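Local structure of flagellar hook-associated protein (Burkholderia pseudomallei, 4UT1) at residues Arg207-Gln221 with Gly227-Leu239. The protein probably serves as a structural component of the bacterial flagellum, forming the junction between the hook and the filament. Residues are numbered along the deposited sequence; the frame is centred on the assembly and turned at random.
Sequences RDLAVSKLSQLAGVQ and GNYSVFLSGGQPL
The guanidinium of Arg207 lies flat over one face of the Tyr229 ring, its CZ 3.5 Å from the ring centroid and the two planes only 11° apart, a cation-pi stack. Arginine suits the place because it can stack with its flat face while bonding through its edge: NH1 donates in the guanidinium plane to Gly227 O, 3.0 Å away. The bend at chi3 (59°) in an otherwise extended chain turns the group over the ring. Tyrosine adds a hydroxyl at the far end of that ring, and its OH donates to Asp208 OD1 at 2.7 Å, on its syn side but tilted out of the carboxylate plane. Stack and hydrogen bond together should restrain the ring's tilt, while Val211 CG2 touches the ring at CD2.

Helix 207-215 runs nearly parallel to strand 228-233, their axes 9° apart, and the chain between them returns as strand 220-225, the first arm of a beta hairpin at the edge of an antiparallel sheet. Gln221 and Phe232 form a hydrogen-bonded pair there, with Gln221 N to Phe232 O at 2.7 Å and Phe232 N to Gln221 O at 2.9 Å. Just past the strand's C-terminal end, Ser234 N donates a hydrogen bond to Gly219 O.

Branched aliphatic side chains, apolar and compact, suit the buried layer where helix meets sheet. Leu214 CD2 meets Val231 CG1 tip to tip at 3.9 Å; within the sheet, Val220 CG1 packs across Leu239 CD1 at 3.8 Å. Beyond the stack, Asn187 of helix 134-193 accepts from Arg207 NH1 through OD1 and donates to Tyr229 O through ND2.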
loop_
_atom_site.group_PDB
_atom_site.type_symbol
_atom_site.label_atom_id
_atom_site.label_comp_id
_atom_site.label_asym_id
_atom_site.label_seq_id
_atom_site.Cartn_x
_atom_site.Cartn_y
_atom_site.Cartn_z
ATOM N N ARG A 207 39.333 -22.044 -17.981
ATOM C CA ARG A 207 39.018 -20.630 -17.864
ATOM C C ARG A 207 37.680 -20.311 -18.537
ATOM O O ARG A 207 36.851 -19.589 -17.979
ATOM C CB ARG A 207 40.135 -19.786 -18.466
ATOM C CG ARG A 207 39.964 -18.287 -18.265
ATOM C CD ARG A 207 41.200 -17.518 -18.740
ATOM N NE ARG A 207 41.485 -17.753 -20.153
ATOM C CZ ARG A 207 42.427 -17.117 -20.847
ATOM N NH1 ARG A 207 43.181 -16.189 -20.266
ATOM N NH2 ARG A 207 42.612 -17.403 -22.130
ATOM N N ASP A 208 37.474 -20.856 -19.733
ATOM C CA ASP A 208 36.218 -20.658 -20.459
ATOM C C ASP A 208 35.015 -21.202 -19.699
ATOM O O ASP A 208 33.955 -20.585 -19.691
ATOM C CB ASP A 208 36.289 -21.313 -21.838
ATOM C CG ASP A 208 37.088 -20.497 -22.825
ATOM O OD1 ASP A 208 36.892 -19.268 -22.874
ATOM O OD2 ASP A 208 37.916 -21.085 -23.549
ATOM N N LEU A 209 35.177 -22.366 -19.082
ATOM C CA LEU A 209 34.113 -22.946 -18.274
ATOM C C LEU A 209 33.820 -22.061 -17.071
ATOM O O LEU A 209 32.672 -21.944 -16.637
ATOM C CB LEU A 209 34.485 -24.352 -17.811
ATOM C CG LEU A 209 33.537 -24.977 -16.785
ATOM C CD1 LEU A 209 32.095 -24.970 -17.296
ATOM C CD2 LEU A 209 33.978 -26.390 -16.431
ATOM N N ALA A 210 34.865 -21.437 -16.533
ATOM C CA ALA A 210 34.701 -20.528 -15.406
ATOM C C ALA A 210 33.878 -19.316 -15.829
ATOM O O ALA A 210 32.957 -18.909 -15.122
ATOM C CB ALA A 210 36.061 -20.098 -14.858
ATOM N N VAL A 211 34.200 -18.748 -16.989
ATOM C CA VAL A 211 33.455 -17.602 -17.502
ATOM C C VAL A 211 31.992 -17.970 -17.734
ATOM O O VAL A 211 31.086 -17.161 -17.492
ATOM C CB VAL A 211 34.052 -17.072 -18.815
ATOM C CG1 VAL A 211 33.104 -16.072 -19.464
ATOM C CG2 VAL A 211 35.422 -16.440 -18.566
ATOM N N SER A 212 31.772 -19.188 -18.219
ATOM C CA SER A 212 30.420 -19.683 -18.461
ATOM C C SER A 212 29.647 -19.688 -17.166
ATOM O O SER A 212 28.607 -19.032 -17.047
ATOM C CB SER A 212 30.444 -21.088 -19.068
ATOM O OG SER A 212 29.146 -21.672 -19.047
ATOM N N LYS A 213 30.173 -20.426 -16.195
ATOM C CA LYS A 213 29.574 -20.497 -14.874
ATOM C C LYS A 213 29.323 -19.098 -14.321
ATOM O O LYS A 213 28.245 -18.816 -13.809
ATOM C CB LYS A 213 30.462 -21.300 -13.918
ATOM C CG LYS A 213 30.783 -22.725 -14.394
ATOM C CD LYS A 213 29.540 -23.505 -14.811
ATOM C CE LYS A 213 28.673 -23.890 -13.624
ATOM N NZ LYS A 213 27.595 -24.853 -14.014
ATOM N N LEU A 214 30.310 -18.217 -14.447
ATOM C CA LEU A 214 30.172 -16.841 -13.971
ATOM C C LEU A 214 28.996 -16.075 -14.613
ATOM O O LEU A 214 28.258 -15.362 -13.928
ATOM C CB LEU A 214 31.493 -16.087 -14.209
ATOM C CG LEU A 214 31.499 -14.585 -13.903
ATOM C CD1 LEU A 214 31.112 -14.311 -12.452
ATOM C CD2 LEU A 214 32.872 -13.994 -14.208
ATOM N N SER A 215 28.813 -16.220 -15.923
ATOM C CA SER A 215 27.766 -15.476 -16.614
ATOM C C SER A 215 26.367 -15.943 -16.198
ATOM O O SER A 215 25.391 -15.225 -16.395
ATOM C CB SER A 215 27.932 -15.594 -18.133
ATOM O OG SER A 215 27.741 -16.929 -18.568
ATOM N N GLN A 216 26.267 -17.138 -15.627
ATOM C CA GLN A 216 24.988 -17.610 -15.097
ATOM C C GLN A 216 24.655 -16.911 -13.776
ATOM O O GLN A 216 23.506 -16.933 -13.313
ATOM C CB GLN A 216 25.007 -19.131 -14.901
ATOM C CG GLN A 216 25.157 -19.922 -16.190
ATOM C CD GLN A 216 25.402 -21.397 -15.925
ATOM O OE1 GLN A 216 25.062 -21.907 -14.863
ATOM N NE2 GLN A 216 26.005 -22.082 -16.885
ATOM N N LEU A 217 25.654 -16.273 -13.176
ATOM C CA LEU A 217 25.462 -15.614 -11.895
ATOM C C LEU A 217 25.304 -14.106 -12.055
ATOM O O LEU A 217 24.606 -13.453 -11.265
ATOM C CB LEU A 217 26.623 -15.924 -10.951
ATOM C CG LEU A 217 26.921 -17.411 -10.721
ATOM C CD1 LEU A 217 28.268 -17.550 -10.019
ATOM C CD2 LEU A 217 25.807 -18.099 -9.930
ATOM N N ALA A 218 25.938 -13.552 -13.081
ATOM C CA ALA A 218 25.898 -12.114 -13.303
ATOM C C ALA A 218 26.235 -11.783 -14.741
ATOM O O ALA A 218 26.939 -12.532 -15.411
ATOM C CB ALA A 218 26.863 -11.389 -12.356
ATOM N N GLY A 219 25.739 -10.644 -15.203
ATOM C CA GLY A 219 26.039 -10.173 -16.538
ATOM C C GLY A 219 27.483 -9.731 -16.596
ATOM O O GLY A 219 27.883 -8.801 -15.899
ATOM N N VAL A 220 28.267 -10.422 -17.414
ATOM C CA VAL A 220 29.681 -10.112 -17.557
ATOM C C VAL A 220 30.092 -9.993 -19.013
ATOM O O VAL A 220 29.534 -10.656 -19.894
ATOM C CB VAL A 220 30.562 -11.181 -16.890
ATOM C CG1 VAL A 220 30.273 -11.243 -15.394
ATOM C CG2 VAL A 220 30.354 -12.539 -17.552
ATOM N N GLN A 221 31.077 -9.139 -19.256
ATOM C CA GLN A 221 31.703 -9.035 -20.560
ATOM C C GLN A 221 33.210 -9.248 -20.400
ATOM O O GLN A 221 33.851 -8.639 -19.536
ATOM C CB GLN A 221 31.410 -7.686 -21.196
ATOM C CG GLN A 221 31.969 -6.517 -20.410
ATOM C CD GLN A 221 31.494 -5.179 -20.933
ATOM O OE1 GLN A 221 30.348 -4.785 -20.712
ATOM N NE2 GLN A 221 32.376 -4.468 -21.633
ATOM N N GLY A 227 46.463 -12.260 -24.341
ATOM C CA GLY A 227 46.115 -13.616 -23.963
ATOM C C GLY A 227 45.409 -13.679 -22.620
ATOM O O GLY A 227 44.931 -14.738 -22.221
ATOM N N ASN A 228 45.352 -12.550 -21.917
ATOM C CA ASN A 228 44.604 -12.465 -20.665
ATOM C C ASN A 228 43.102 -12.322 -20.913
ATOM O O ASN A 228 42.682 -11.876 -21.978
ATOM C CB ASN A 228 45.078 -11.278 -19.816
ATOM C CG ASN A 228 46.319 -11.590 -18.993
ATOM O OD1 ASN A 228 46.656 -12.750 -18.753
ATOM N ND2 ASN A 228 46.997 -10.541 -18.541
ATOM N N TYR A 229 42.308 -12.714 -19.922
ATOM C CA TYR A 229 40.892 -12.359 -19.875
ATOM C C TYR A 229 40.680 -11.249 -18.850
ATOM O O TYR A 229 40.793 -11.489 -17.651
ATOM C CB TYR A 229 40.014 -13.559 -19.480
ATOM C CG TYR A 229 39.676 -14.575 -20.553
ATOM C CD1 TYR A 229 40.194 -14.477 -21.838
ATOM C CD2 TYR A 229 38.823 -15.641 -20.266
ATOM C CE1 TYR A 229 39.875 -15.419 -22.806
ATOM C CE2 TYR A 229 38.498 -16.581 -21.220
ATOM C CZ TYR A 229 39.024 -16.468 -22.492
ATOM O OH TYR A 229 38.701 -17.412 -23.444
ATOM N N SER A 230 40.376 -10.036 -19.293
ATOM C CA SER A 230 39.820 -9.067 -18.361
ATOM C C SER A 230 38.308 -9.280 -18.309
ATOM O O SER A 230 37.685 -9.502 -19.339
ATOM C CB SER A 230 40.159 -7.637 -18.768
ATOM O OG SER A 230 41.520 -7.354 -18.495
ATOM N N VAL A 231 37.726 -9.232 -17.117
ATOM C CA VAL A 231 36.286 -9.470 -16.979
ATOM C C VAL A 231 35.614 -8.325 -16.250
ATOM O O VAL A 231 36.101 -7.855 -15.216
ATOM C CB VAL A 231 35.985 -10.791 -16.238
ATOM C CG1 VAL A 231 34.479 -11.073 -16.257
ATOM C CG2 VAL A 231 36.738 -11.938 -16.871
ATOM N N PHE A 232 34.484 -7.883 -16.796
ATOM C CA PHE A 232 33.746 -6.759 -16.250
ATOM C C PHE A 232 32.272 -7.098 -16.109
ATOM O O PHE A 232 31.712 -7.814 -16.944
ATOM C CB PHE A 232 33.878 -5.525 -17.142
ATOM C CG PHE A 232 35.284 -5.047 -17.318
ATOM C CD1 PHE A 232 36.116 -5.638 -18.253
ATOM C CD2 PHE A 232 35.764 -3.989 -16.563
ATOM C CE1 PHE A 232 37.420 -5.186 -18.421
ATOM C CE2 PHE A 232 37.058 -3.533 -16.722
ATOM C CZ PHE A 232 37.887 -4.131 -17.654
ATOM N N LEU A 233 31.661 -6.585 -15.051
ATOM C CA LEU A 233 30.203 -6.584 -14.947
ATOM C C LEU A 233 29.660 -5.704 -16.054
ATOM O O LEU A 233 30.310 -4.737 -16.454
ATOM C CB LEU A 233 29.743 -6.079 -13.579
ATOM C CG LEU A 233 29.896 -7.077 -12.429
ATOM C CD1 LEU A 233 29.600 -6.404 -11.105
ATOM C CD2 LEU A 233 28.998 -8.294 -12.625
ATOM N N SER A 234 28.468 -6.030 -16.546
ATOM C CA SER A 234 27.888 -5.303 -17.667
ATOM C C SER A 234 27.880 -3.806 -17.407
ATOM O O SER A 234 27.992 -3.010 -18.334
ATOM C CB SER A 234 26.463 -5.788 -17.949
ATOM O OG SER A 234 26.433 -7.179 -18.217
ATOM N N GLY A 235 27.766 -3.430 -16.136
ATOM C CA GLY A 235 27.690 -2.032 -15.750
ATOM C C GLY A 235 29.030 -1.334 -15.703
ATOM O O GLY A 235 29.094 -0.124 -15.498
ATOM N N GLY A 236 30.106 -2.099 -15.870
ATOM C CA GLY A 236 31.443 -1.529 -15.953
ATOM C C GLY A 236 32.412 -1.952 -14.863
ATOM O O GLY A 236 33.623 -1.818 -15.024
ATOM N N GLN A 237 31.885 -2.452 -13.749
ATOM C CA GLN A 237 32.711 -2.831 -12.606
ATOM C C GLN A 237 33.663 -3.960 -12.989
ATOM O O GLN A 237 33.228 -5.014 -13.441
ATOM C CB GLN A 237 31.821 -3.240 -11.421
ATOM C CG GLN A 237 32.543 -3.950 -10.283
ATOM C CD GLN A 237 33.555 -3.076 -9.589
ATOM O OE1 GLN A 237 33.261 -1.940 -9.218
ATOM N NE2 GLN A 237 34.762 -3.599 -9.408
ATOM N N PRO A 238 34.977 -3.735 -12.840
ATOM C CA PRO A 238 35.889 -4.840 -13.149
ATOM C C PRO A 238 35.725 -6.010 -12.179
ATOM O O PRO A 238 35.485 -5.797 -10.988
ATOM C CB PRO A 238 37.282 -4.206 -13.011
ATOM C CG PRO A 238 37.084 -3.024 -12.131
ATOM C CD PRO A 238 35.683 -2.521 -12.394
ATOM N N LEU A 239 35.853 -7.229 -12.691
ATOM C CA LEU A 239 35.863 -8.423 -11.857
ATOM C C LEU A 239 37.223 -9.107 -11.922
ATOM O O LEU A 239 37.725 -9.622 -10.921
ATOM C CB LEU A 239 34.784 -9.401 -12.297
ATOM C CG LEU A 239 33.339 -8.935 -12.086
ATOM C CD1 LEU A 239 32.438 -10.077 -12.462
ATOM C CD2 LEU A 239 33.100 -8.482 -10.640
#